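Local structure of EreC (Klebsiella pneumoniae, 6XCQ) at residues D277-D282 against L321-M326; H306-Q311 against M406-A411; V315-E320 against A411-N416; Y338-F343 against A420-V425; S348-M353 against T369-I374. The protein probably hydrolyses the macrolactone ester of erythromycin-type antibiotics, and so confers resistance to macrolides. The protein carries 1 engineered substitution. All blocks are in the same frame, centred on the assembly; numbering follows the deposited sequence.

Interaction 1. Residues D277-D282 against L321-M326; sequences DTSVRD and LTAVPM
Two close approaches define how the first turn of helix 279-295 meets the end of strand 320-323: the CA atoms of S279 and V324 lie 5.0 Å apart, and those of D282 and M326 4.6 Å apart. Between these points the backbones are bridged by one water, which donates to both S279 O and V324 O. Side chains from the helix supply the direct bonds. S279 OG, placed beside its own backbone N by a chi1 of -41°, accepts a nearly straight bond from V324 N at 2.9 Å, and it also pairs with the carbonyl of G276 just ahead of the turn. One turn on, D282 OD2 presents its anti lone pair to M326 N at 2.8 Å. M326 follows P325, the N-cap residue of helix 326-330, and the same oxygen receives ND2 of the engineered N309. T278 OG1 sits against the methyl of A323, 3.2 Å from its CB. Two backbone N-H groups, one just past a strand and one at the start of a helix, are satisfied by side-chain oxygens a turn apart, so the link V324-M326 between strand and helix is fixed against helix 279-295 mainly by directional polar bonds.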
# COMPACT_ATOMS: atom_id res chain seq x y z
N ASP A 277 8.17 9.23 -13.64
CA ASP A 277 7.01 9.94 -13.10
C ASP A 277 6.20 9.08 -12.14
O ASP A 277 5.60 9.61 -11.19
CB ASP A 277 6.12 10.46 -14.23
CG ASP A 277 6.38 11.93 -14.57
OD1 ASP A 277 7.28 12.56 -13.95
OD2 ASP A 277 5.67 12.47 -15.45
N THR A 278 6.19 7.75 -12.32
CA THR A 278 5.42 6.91 -11.42
C THR A 278 6.02 6.80 -10.02
O THR A 278 5.47 6.08 -9.18
CB THR A 278 5.21 5.52 -12.01
OG1 THR A 278 6.48 4.88 -12.18
CG2 THR A 278 4.51 5.61 -13.37
N SER A 279 7.12 7.51 -9.72
CA SER A 279 7.61 7.58 -8.34
C SER A 279 6.78 8.51 -7.46
O SER A 279 6.95 8.49 -6.23
CB SER A 279 9.06 8.09 -8.32
OG SER A 279 9.83 7.51 -9.35
N VAL A 280 5.87 9.30 -8.03
CA VAL A 280 5.27 10.39 -7.26
C VAL A 280 4.32 9.84 -6.20
O VAL A 280 4.37 10.24 -5.03
CB VAL A 280 4.57 11.38 -8.20
CG1 VAL A 280 3.59 12.24 -7.43
CG2 VAL A 280 5.60 12.27 -8.89
N ARG A 281 3.44 8.91 -6.58
CA ARG A 281 2.57 8.30 -5.58
C ARG A 281 3.37 7.57 -4.50
O ARG A 281 3.05 7.69 -3.31
CB ARG A 281 1.59 7.33 -6.24
CG ARG A 281 0.73 6.60 -5.23
CD ARG A 281 -0.16 5.54 -5.83
NE ARG A 281 -0.40 4.46 -4.88
CZ ARG A 281 0.20 3.27 -4.91
NH1 ARG A 281 1.06 2.97 -5.88
NH2 ARG A 281 -0.10 2.37 -3.98
N ASP A 282 4.40 6.81 -4.88
CA ASP A 282 5.17 6.10 -3.85
C ASP A 282 5.90 7.06 -2.92
O ASP A 282 6.16 6.71 -1.76
CB ASP A 282 6.20 5.14 -4.43
CG ASP A 282 5.61 3.77 -4.75
OD1 ASP A 282 4.55 3.70 -5.41
OD2 ASP A 282 6.17 2.76 -4.26
N LEU A 321 10.29 2.48 -17.10
CA LEU A 321 11.69 2.08 -17.23
C LEU A 321 12.41 2.12 -15.89
O LEU A 321 13.31 1.30 -15.64
CB LEU A 321 12.42 2.98 -18.22
CG LEU A 321 12.17 2.71 -19.70
CD1 LEU A 321 13.15 3.52 -20.51
CD2 LEU A 321 12.31 1.23 -20.00
N THR A 322 12.05 3.06 -15.01
CA THR A 322 12.67 3.14 -13.70
C THR A 322 11.79 4.02 -12.84
O THR A 322 11.49 5.15 -13.23
CB THR A 322 14.10 3.71 -13.78
OG1 THR A 322 14.96 2.82 -14.51
CG2 THR A 322 14.68 3.92 -12.38
N ALA A 323 11.34 3.51 -11.70
CA ALA A 323 10.68 4.34 -10.70
C ALA A 323 11.34 4.10 -9.35
O ALA A 323 11.91 3.04 -9.08
CB ALA A 323 9.19 4.08 -10.60
N VAL A 324 11.28 5.13 -8.52
CA VAL A 324 11.78 5.05 -7.15
C VAL A 324 10.63 4.56 -6.28
O VAL A 324 9.57 5.20 -6.26
CB VAL A 324 12.28 6.42 -6.68
CG1 VAL A 324 12.67 6.37 -5.22
CG2 VAL A 324 13.44 6.87 -7.54
N PRO A 325 10.76 3.41 -5.62
CA PRO A 325 9.66 2.91 -4.79
C PRO A 325 9.64 3.56 -3.42
O PRO A 325 10.63 4.13 -2.96
CB PRO A 325 9.97 1.41 -4.65
CG PRO A 325 11.47 1.37 -4.74
CD PRO A 325 11.90 2.49 -5.65
N MET A 326 8.48 3.44 -2.76
CA MET A 326 8.35 3.90 -1.38
C MET A 326 9.49 3.37 -0.50
O MET A 326 10.09 4.12 0.28
CB MET A 326 7.00 3.46 -0.82
CG MET A 326 6.84 3.70 0.68
SD MET A 326 5.40 2.87 1.39
CE MET A 326 5.87 1.14 1.23
O HOH W 1 9.17 7.46 -4.79

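Interaction 2. Residues H306-Q311 against M406-A411; sequences HNNNLQ and MRSQSA. Engineered in segment 306-311: N309 (natural residue His).
The capped start of helix 307-310 meets the tight turn of a beta hairpin through H306 and N308 on one side and S408 and Q409 on the other. H306 is the N-cap: its ring carbon CG stands anti to the backbone N (chi1 -161°), and ND1 accepts from N308 N, in the plane of the imidazole, at 3.0 Å. The opposite nitrogen of the ring reaches across, NE2 donating to Q409 OE1 at 2.8 Å on a lone pair in the amide plane. Ring and amide planes are turned 38° apart, and with both nitrogens engaged the imidazole can hardly rotate. Q409 OE1 receives H70 N as well, while its NE2 is held by E352. Beside this bond S408 OG donates to N308 OD1 at 2.8 Å, coming in steeply to the C=O and 19° off its plane. A water joins N307 ND2 to R407 O; that amide also donates to F343 O. The reciprocal bond, H306 N to OD1 of the engineered N309, is weak at 3.4 Å. H306 and N309 thus form a capping box, docked by side-chain hydrogen bonds onto the type II' turn S408-A411 that closes hairpin 405-408/411-414.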
# COMPACT_ATOMS: atom_id res chain seq x y z
N HIS A 306 2.57 -3.82 -2.13
CA HIS A 306 3.13 -4.70 -3.15
C HIS A 306 4.65 -4.78 -2.98
O HIS A 306 5.28 -3.85 -2.46
CB HIS A 306 2.77 -4.18 -4.54
CG HIS A 306 2.89 -5.19 -5.64
ND1 HIS A 306 4.09 -5.48 -6.25
CD2 HIS A 306 1.96 -5.97 -6.25
CE1 HIS A 306 3.89 -6.39 -7.19
NE2 HIS A 306 2.61 -6.70 -7.22
N ASN A 307 5.24 -5.93 -3.39
CA ASN A 307 6.71 -6.04 -3.49
C ASN A 307 7.31 -4.81 -4.17
O ASN A 307 8.32 -4.27 -3.71
CB ASN A 307 7.12 -7.28 -4.30
CG ASN A 307 6.96 -8.59 -3.54
OD1 ASN A 307 6.49 -8.63 -2.40
ND2 ASN A 307 7.36 -9.69 -4.19
N ASN A 308 6.71 -4.39 -5.29
CA ASN A 308 7.24 -3.25 -6.03
C ASN A 308 7.21 -1.95 -5.23
O ASN A 308 7.99 -1.04 -5.52
CB ASN A 308 6.45 -3.05 -7.33
CG ASN A 308 6.59 -4.22 -8.30
OD1 ASN A 308 7.26 -5.20 -8.01
ND2 ASN A 308 5.94 -4.11 -9.44
N ASN A 309 6.33 -1.83 -4.23
CA ASN A 309 6.34 -0.62 -3.42
C ASN A 309 7.33 -0.72 -2.26
O ASN A 309 7.96 0.27 -1.89
CB ASN A 309 4.95 -0.30 -2.84
CG ASN A 309 3.88 -0.16 -3.90
OD1 ASN A 309 2.94 -0.95 -3.95
ND2 ASN A 309 3.98 0.88 -4.72
N LEU A 310 7.46 -1.91 -1.67
CA LEU A 310 8.34 -2.10 -0.52
C LEU A 310 9.81 -2.15 -0.90
O LEU A 310 10.66 -1.92 -0.04
CB LEU A 310 7.97 -3.39 0.21
CG LEU A 310 6.57 -3.55 0.80
CD1 LEU A 310 6.48 -4.92 1.44
CD2 LEU A 310 6.29 -2.48 1.84
N GLN A 311 10.10 -2.49 -2.16
CA GLN A 311 11.47 -2.65 -2.64
C GLN A 311 12.31 -1.42 -2.30
O GLN A 311 11.81 -0.30 -2.33
CB GLN A 311 11.44 -2.86 -4.16
CG GLN A 311 12.76 -3.26 -4.79
CD GLN A 311 12.59 -3.74 -6.22
OE1 GLN A 311 11.72 -4.57 -6.52
NE2 GLN A 311 13.41 -3.22 -7.11
N MET A 406 13.13 -11.59 -9.68
CA MET A 406 12.05 -12.17 -8.88
C MET A 406 10.73 -11.89 -9.58
O MET A 406 10.55 -10.84 -10.20
CB MET A 406 12.03 -11.60 -7.45
CG MET A 406 10.98 -12.23 -6.53
SD MET A 406 11.35 -11.89 -4.78
CE MET A 406 11.50 -10.11 -4.83
N ARG A 407 9.79 -12.83 -9.47
CA ARG A 407 8.49 -12.65 -10.10
C ARG A 407 7.79 -11.41 -9.55
O ARG A 407 7.92 -11.07 -8.38
CB ARG A 407 7.62 -13.89 -9.88
CG ARG A 407 8.16 -15.13 -10.62
CD ARG A 407 7.41 -16.36 -10.23
NE ARG A 407 7.34 -17.32 -11.34
CZ ARG A 407 6.74 -18.50 -11.27
NH1 ARG A 407 6.17 -18.89 -10.13
NH2 ARG A 407 6.70 -19.28 -12.34
N SER A 408 7.05 -10.75 -10.41
CA SER A 408 6.24 -9.61 -9.99
C SER A 408 5.07 -9.56 -10.96
O SER A 408 5.29 -9.40 -12.17
CB SER A 408 7.08 -8.33 -10.01
OG SER A 408 6.29 -7.18 -9.77
N GLN A 409 3.86 -9.74 -10.45
CA GLN A 409 2.67 -9.94 -11.31
C GLN A 409 2.98 -11.14 -12.21
O GLN A 409 3.56 -12.12 -11.74
CB GLN A 409 2.30 -8.66 -12.04
CG GLN A 409 1.86 -7.51 -11.12
CD GLN A 409 0.69 -7.87 -10.24
OE1 GLN A 409 0.78 -7.74 -9.02
NE2 GLN A 409 -0.44 -8.30 -10.84
N SER A 410 2.64 -11.09 -13.50
CA SER A 410 2.99 -12.16 -14.43
C SER A 410 4.35 -11.96 -15.08
O SER A 410 4.70 -12.72 -15.98
CB SER A 410 1.91 -12.32 -15.51
OG SER A 410 1.78 -11.15 -16.29
N ALA A 411 5.13 -10.99 -14.61
CA ALA A 411 6.47 -10.74 -15.14
C ALA A 411 7.51 -10.96 -14.04
O ALA A 411 7.28 -11.76 -13.13
CB ALA A 411 6.56 -9.32 -15.71
O HOH W 2 8.65 -8.94 -6.74

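Interaction 3. Residues V315-E320 against A411-N416; sequences VSFSGE and ASVETN
V413 is the bump in this contact, and the hollow that takes it is formed by F317, the S316 carbonyl and V315. Its CG1 methyl lies 4.0 Å from F317 CD1 and 3.8 Å from S316 O, with V315 CG1 at the looser distance of 4.5 Å. That methyl stands beside the backbone N of V413, chi1 -54°, and this rotation turns it at the facing strand. F317 supplies the wall: with CG anti to its backbone N (chi1 -177°) the ring reaches out from the strand, and the isopropyl group of V413 approaches it obliquely. Farther along the same ring, CE1 meets the methyl of A411 at 4.2 Å, so one phenyl group spans two alternate residues of the partner strand. Strands 315-317 and 411-414 run close to antiparallel, 153° between their directions, yet their axes stay 6.5 Å apart and no direct hydrogen bond links them. Two waters lie between the backbones next to the apolar patch. One accepts from S316 N and lies within bonding distance of E414 O; the other accepts from E414 N at 2.7 Å and lies within bonding distance of S316 O. Each strand has its true partner on its other flank: 315-317 pairs with 320-323 across the type II' turn F317-E320, and 411-414 pairs with 405-408. The contact therefore sets two beta hairpins edge to edge through side-chain packing and water, with N308 of helix 307-310 packed against both V413 and F317, and S408 of strand 405-408 touching the same two side chains.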
# COMPACT_ATOMS: atom_id res chain seq x y z
N VAL A 315 12.81 0.31 -9.26
CA VAL A 315 11.94 -0.72 -9.82
C VAL A 315 11.79 -0.47 -11.31
O VAL A 315 11.45 0.64 -11.73
CB VAL A 315 10.56 -0.70 -9.13
CG1 VAL A 315 9.62 -1.71 -9.79
CG2 VAL A 315 10.69 -0.97 -7.63
N SER A 316 12.09 -1.48 -12.11
CA SER A 316 11.75 -1.46 -13.53
C SER A 316 10.66 -2.49 -13.79
O SER A 316 10.89 -3.69 -13.59
CB SER A 316 12.96 -1.75 -14.42
OG SER A 316 12.51 -1.91 -15.76
N PHE A 317 9.50 -2.03 -14.22
CA PHE A 317 8.34 -2.91 -14.37
C PHE A 317 7.34 -2.30 -15.35
O PHE A 317 7.14 -1.08 -15.37
CB PHE A 317 7.69 -3.14 -13.00
CG PHE A 317 6.53 -4.08 -13.03
CD1 PHE A 317 6.73 -5.45 -12.97
CD2 PHE A 317 5.23 -3.60 -13.08
CE1 PHE A 317 5.66 -6.32 -12.97
CE2 PHE A 317 4.15 -4.47 -13.09
CZ PHE A 317 4.37 -5.83 -13.04
N SER A 318 6.70 -3.17 -16.14
CA SER A 318 5.73 -2.78 -17.16
C SER A 318 6.15 -1.53 -17.93
O SER A 318 7.25 -1.46 -18.47
CB SER A 318 4.35 -2.57 -16.54
OG SER A 318 3.32 -2.64 -17.52
N GLY A 319 5.26 -0.54 -17.97
CA GLY A 319 5.48 0.69 -18.70
C GLY A 319 6.40 1.70 -18.06
O GLY A 319 6.47 2.84 -18.54
N GLU A 320 7.13 1.32 -17.01
CA GLU A 320 8.01 2.24 -16.30
C GLU A 320 9.45 1.73 -16.39
O GLU A 320 9.78 0.70 -15.80
CB GLU A 320 7.59 2.39 -14.84
CG GLU A 320 8.55 3.23 -14.02
CD GLU A 320 8.54 4.70 -14.43
OE1 GLU A 320 9.40 5.08 -15.26
OE2 GLU A 320 7.68 5.46 -13.92
N ALA A 411 5.13 -10.99 -14.61
CA ALA A 411 6.47 -10.74 -15.14
C ALA A 411 7.51 -10.96 -14.04
O ALA A 411 7.28 -11.76 -13.13
CB ALA A 411 6.56 -9.32 -15.71
N SER A 412 8.66 -10.29 -14.15
CA SER A 412 9.69 -10.26 -13.11
C SER A 412 10.32 -8.87 -13.04
O SER A 412 10.25 -8.09 -13.98
CB SER A 412 10.80 -11.31 -13.33
OG SER A 412 10.31 -12.64 -13.25
N VAL A 413 10.94 -8.57 -11.90
CA VAL A 413 11.80 -7.41 -11.76
C VAL A 413 13.22 -7.93 -11.57
O VAL A 413 13.42 -9.04 -11.07
CB VAL A 413 11.40 -6.47 -10.59
CG1 VAL A 413 9.95 -6.05 -10.72
CG2 VAL A 413 11.66 -7.13 -9.25
N GLU A 414 14.20 -7.14 -11.97
CA GLU A 414 15.60 -7.48 -11.78
C GLU A 414 16.28 -6.38 -10.98
O GLU A 414 16.08 -5.19 -11.25
CB GLU A 414 16.33 -7.65 -13.12
CG GLU A 414 17.84 -7.73 -12.97
CD GLU A 414 18.54 -8.38 -14.16
OE1 GLU A 414 17.92 -8.46 -15.26
OE2 GLU A 414 19.71 -8.82 -13.99
N THR A 415 17.09 -6.77 -10.01
CA THR A 415 17.72 -5.81 -9.11
C THR A 415 18.81 -6.56 -8.34
O THR A 415 19.05 -7.75 -8.56
CB THR A 415 16.67 -5.18 -8.18
OG1 THR A 415 17.23 -4.07 -7.46
CG2 THR A 415 16.15 -6.21 -7.23
N ASN A 416 19.48 -5.83 -7.45
CA ASN A 416 20.34 -6.45 -6.44
C ASN A 416 19.45 -6.80 -5.27
O ASN A 416 19.04 -5.92 -4.50
CB ASN A 416 21.46 -5.50 -6.00
CG ASN A 416 22.39 -6.11 -4.96
OD1 ASN A 416 21.96 -6.79 -4.02
ND2 ASN A 416 23.68 -5.88 -5.13
O HOH W 3 13.94 -3.44 -10.40
O HOH W 4 13.27 -4.93 -13.26

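Interaction 4. Residues Y338-F343 against A420-V425; sequences YRAIAF and AFDAIV
F421, just past helix 417-420, lays its ring against A342: the CB methyl stands over the centre of one face, 3.6 Å from the centroid and 13° off the normal, while A340 CB comes in obliquely. D422 then grips A340 from both ends, its backbone N donating to A340 O at 2.9 Å and its OD2 accepting A340 N at 3.0 Å on the anti side of the carboxylate. The same oxygen carries a salt bridge to K312; R339 crosses the carboxylate obliquely, CB near OD2 and CD near OD1, its NE bonded to L56 O. At A423 regular pairing begins: a weak bond from its N to A340 O, a firmer one from A342 N to A423 O at 3.2 Å. I424 turns to the side of A342 and rests CD1 on that methyl. V425 N donates almost straight to A342 O at 2.8 Å. On the other side, with I341 and F343, its CB lies over a face of the F343 ring, 4.1 Å from the centroid, and V425 CG2 touches I341 CG2 at 3.6 Å. Helix 73-90 covers F343 and strand 62-65 flanks 338-345, which with 423-427 forms a neighbouring parallel pair of the central mixed sheet.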
# COMPACT_ATOMS: atom_id res chain seq x y z
N TYR A 338 13.81 0.52 8.82
CA TYR A 338 12.88 -0.02 7.83
C TYR A 338 13.38 -1.38 7.36
O TYR A 338 14.56 -1.54 7.05
CB TYR A 338 12.74 0.91 6.62
CG TYR A 338 11.92 0.31 5.49
CD1 TYR A 338 10.58 0.01 5.67
CD2 TYR A 338 12.48 0.06 4.25
CE1 TYR A 338 9.81 -0.53 4.63
CE2 TYR A 338 11.73 -0.47 3.21
CZ TYR A 338 10.40 -0.76 3.40
OH TYR A 338 9.67 -1.31 2.37
N ARG A 339 12.47 -2.36 7.30
CA ARG A 339 12.76 -3.68 6.74
C ARG A 339 11.67 -4.04 5.74
O ARG A 339 10.50 -3.70 5.94
CB ARG A 339 12.84 -4.76 7.83
CG ARG A 339 13.72 -4.42 9.03
CD ARG A 339 15.23 -4.47 8.73
NE ARG A 339 15.96 -4.23 9.98
CZ ARG A 339 16.45 -3.06 10.37
NH1 ARG A 339 16.34 -1.98 9.60
NH2 ARG A 339 17.05 -2.95 11.55
N ALA A 340 12.06 -4.75 4.66
CA ALA A 340 11.14 -5.12 3.59
C ALA A 340 11.20 -6.62 3.34
O ALA A 340 12.27 -7.16 3.03
CB ALA A 340 11.48 -4.37 2.29
N ILE A 341 10.07 -7.30 3.45
CA ILE A 341 9.99 -8.73 3.19
C ILE A 341 9.15 -8.93 1.93
O ILE A 341 7.95 -8.65 1.92
CB ILE A 341 9.40 -9.50 4.39
CG1 ILE A 341 10.11 -9.07 5.68
CG2 ILE A 341 9.52 -11.01 4.14
CD1 ILE A 341 9.65 -9.80 6.93
N ALA A 342 9.81 -9.34 0.85
CA ALA A 342 9.10 -9.68 -0.38
C ALA A 342 8.44 -11.05 -0.27
O ALA A 342 8.94 -11.94 0.42
CB ALA A 342 10.06 -9.70 -1.57
N PHE A 343 7.29 -11.21 -0.93
CA PHE A 343 6.58 -12.48 -1.03
C PHE A 343 6.58 -12.91 -2.49
O PHE A 343 6.19 -12.12 -3.36
CB PHE A 343 5.11 -12.38 -0.59
CG PHE A 343 4.88 -12.27 0.88
CD1 PHE A 343 5.84 -11.71 1.72
CD2 PHE A 343 3.67 -12.65 1.42
CE1 PHE A 343 5.59 -11.57 3.09
CE2 PHE A 343 3.42 -12.51 2.78
CZ PHE A 343 4.39 -11.98 3.61
N ALA A 420 17.72 -4.84 -2.18
CA ALA A 420 16.32 -4.54 -2.47
C ALA A 420 15.40 -4.99 -1.34
O ALA A 420 14.43 -4.28 -1.02
CB ALA A 420 15.91 -5.20 -3.78
N PHE A 421 15.66 -6.16 -0.75
CA PHE A 421 14.82 -6.70 0.31
C PHE A 421 15.70 -7.24 1.42
O PHE A 421 16.85 -7.61 1.20
CB PHE A 421 13.89 -7.80 -0.22
CG PHE A 421 12.95 -7.31 -1.28
CD1 PHE A 421 11.78 -6.65 -0.92
CD2 PHE A 421 13.26 -7.46 -2.62
CE1 PHE A 421 10.91 -6.18 -1.90
CE2 PHE A 421 12.39 -6.99 -3.59
CZ PHE A 421 11.22 -6.34 -3.22
N ASP A 422 15.13 -7.32 2.63
CA ASP A 422 15.83 -7.92 3.76
C ASP A 422 15.58 -9.42 3.86
O ASP A 422 16.47 -10.15 4.30
CB ASP A 422 15.42 -7.25 5.07
CG ASP A 422 15.86 -5.79 5.14
OD1 ASP A 422 17.03 -5.53 5.50
OD2 ASP A 422 15.04 -4.91 4.81
N ALA A 423 14.40 -9.90 3.46
CA ALA A 423 14.08 -11.32 3.47
C ALA A 423 13.09 -11.61 2.35
O ALA A 423 12.50 -10.69 1.78
CB ALA A 423 13.51 -11.77 4.82
N ILE A 424 12.92 -12.90 2.04
CA ILE A 424 11.98 -13.36 1.03
C ILE A 424 11.13 -14.48 1.60
O ILE A 424 11.65 -15.41 2.23
CB ILE A 424 12.66 -13.87 -0.26
CG1 ILE A 424 13.84 -12.98 -0.69
CG2 ILE A 424 11.63 -13.97 -1.37
CD1 ILE A 424 13.43 -11.66 -1.35
N VAL A 425 9.82 -14.40 1.35
CA VAL A 425 8.85 -15.43 1.68
C VAL A 425 8.35 -16.01 0.37
O VAL A 425 7.92 -15.27 -0.52
CB VAL A 425 7.69 -14.83 2.51
CG1 VAL A 425 6.55 -15.80 2.70
CG2 VAL A 425 8.21 -14.32 3.84

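Interaction 5. Residues S348-M353 against T369-I374; sequences STVPEM and TPADAI
A chi1 of 69° places V350 CG1 between its own backbone N and carbonyl carbon, and that rotation sets the methyl against A371, 4.0 Å from its CB. In the T369 conformer modelled, one of two, OG1 stands anti to the backbone N and CG2 turns toward E352 CB; the second conformer makes that touch tentative. T349 CB rests 3.4 Å from T369 O. The backbones do most of the joining. V350 and T369 form an antiparallel hydrogen-bonded pair: V350 N donates to T369 O at 2.8 Å, nearly in line with the carbonyl, and T369 N returns a bond to V350 O at 3.0 Å. T349 and P370 make the neighbouring non-hydrogen-bonded pair, where the two CA atoms come within 4.1 Å and the side chains diverge. This is the open end of the beta hairpin 349-354/365-370, a two-stranded sheet separate from the central one. Past the last pair, A371 N still reaches S348 O at 2.8 Å, although it stands well above the carbonyl plane. The side chains of V350 and A371 both touch H345, in strand 338-345. E352 sends its carboxylate away from T369, OE2 to S410 OG and OE1 to the backbone N of M353.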
# COMPACT_ATOMS: atom_id res chain seq x y z
N SER A 348 2.50 -22.04 -11.35
CA SER A 348 2.64 -21.89 -12.79
C SER A 348 1.78 -20.74 -13.32
O SER A 348 2.06 -20.23 -14.40
CB SER A 348 2.25 -23.18 -13.52
OG SER A 348 0.89 -23.49 -13.29
N THR A 349 0.78 -20.32 -12.55
CA THR A 349 -0.09 -19.23 -12.94
C THR A 349 -0.17 -18.22 -11.80
O THR A 349 0.23 -18.50 -10.66
CB THR A 349 -1.50 -19.73 -13.28
OG1 THR A 349 -2.09 -20.31 -12.11
CG2 THR A 349 -1.46 -20.79 -14.39
N VAL A 350 -0.71 -17.05 -12.11
CA VAL A 350 -0.84 -15.97 -11.14
C VAL A 350 -2.02 -15.11 -11.57
O VAL A 350 -2.28 -14.99 -12.78
CB VAL A 350 0.48 -15.18 -11.04
CG1 VAL A 350 0.76 -14.37 -12.34
CG2 VAL A 350 0.52 -14.30 -9.84
N PRO A 351 -2.79 -14.54 -10.65
CA PRO A 351 -3.80 -13.56 -11.05
C PRO A 351 -3.11 -12.32 -11.60
O PRO A 351 -2.16 -11.81 -11.00
CB PRO A 351 -4.57 -13.25 -9.76
CG PRO A 351 -4.14 -14.29 -8.77
CD PRO A 351 -2.79 -14.74 -9.19
N GLU A 352 -3.58 -11.86 -12.74
CA GLU A 352 -3.02 -10.68 -13.36
C GLU A 352 -4.15 -9.69 -13.62
O GLU A 352 -5.31 -10.08 -13.76
CB GLU A 352 -2.30 -11.05 -14.67
CG GLU A 352 -1.67 -9.88 -15.44
CD GLU A 352 -0.60 -9.14 -14.65
OE1 GLU A 352 -0.98 -8.36 -13.75
OE2 GLU A 352 0.61 -9.34 -14.94
N MET A 353 -3.80 -8.41 -13.66
CA MET A 353 -4.76 -7.38 -14.04
C MET A 353 -4.77 -7.22 -15.55
O MET A 353 -3.72 -7.05 -16.17
CB MET A 353 -4.42 -6.07 -13.34
CG MET A 353 -4.69 -6.15 -11.83
SD MET A 353 -4.06 -4.73 -10.92
CE MET A 353 -2.33 -5.15 -10.88
N THR A 369 -3.30 -16.11 -15.38
CA THR A 369 -2.41 -16.10 -16.52
C THR A 369 -1.10 -16.77 -16.13
O THR A 369 -0.76 -16.81 -14.94
CB THR A 369 -2.16 -14.66 -17.02
OG1 THR A 369 -1.83 -14.69 -18.42
CG2 THR A 369 -1.04 -13.99 -16.26
N PRO A 370 -0.36 -17.33 -17.09
CA PRO A 370 0.90 -18.00 -16.76
C PRO A 370 1.89 -17.05 -16.11
O PRO A 370 2.09 -15.93 -16.57
CB PRO A 370 1.42 -18.49 -18.12
CG PRO A 370 0.20 -18.65 -18.95
CD PRO A 370 -0.72 -17.53 -18.51
N ALA A 371 2.54 -17.51 -15.04
CA ALA A 371 3.53 -16.66 -14.40
C ALA A 371 4.86 -16.76 -15.15
O ALA A 371 5.07 -17.67 -15.96
CB ALA A 371 3.71 -17.04 -12.92
N ASP A 372 5.74 -15.80 -14.89
CA ASP A 372 7.03 -15.75 -15.58
C ASP A 372 7.84 -17.02 -15.30
O ASP A 372 7.84 -17.54 -14.18
CB ASP A 372 7.83 -14.52 -15.13
CG ASP A 372 8.96 -14.18 -16.09
OD1 ASP A 372 8.83 -14.50 -17.29
OD2 ASP A 372 9.97 -13.60 -15.64
N ALA A 373 8.54 -17.50 -16.34
CA ALA A 373 9.38 -18.69 -16.20
C ALA A 373 10.43 -18.52 -15.11
O ALA A 373 11.04 -17.46 -14.97
CB ALA A 373 10.08 -19.00 -17.53
N ILE A 374 10.67 -19.58 -14.37
CA ILE A 374 11.69 -19.56 -13.32
C ILE A 374 13.04 -19.87 -13.98
O ILE A 374 13.20 -20.91 -14.61
CB ILE A 374 11.35 -20.58 -12.22
CG1 ILE A 374 10.05 -20.16 -11.53
CG2 ILE A 374 12.52 -20.77 -11.24
CD1 ILE A 374 9.36 -21.29 -10.74

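How the interactions relate
Interaction 4 lies in the core, parallel strands of the central sheet with apolar side chains on both faces, whereas interaction 5 is an antiparallel hairpin pairing at the surface. Interaction 2, also buried, is polar and joins several of the others: N307 and L310 bond to F343 and Y338 of interaction 4, S410 and R407 to E352 and D372 of interaction 5, and the engineered N309 to D282 of interaction 1. Interactions 1 and 3 are partly buried and share the hairpin 315-317/320-323, while interactions 2 and 3 share hairpin 405-408/411-414 and A411. Water bridges backbone groups in 1 and appears to do so in 3, but links side chain to backbone in 2.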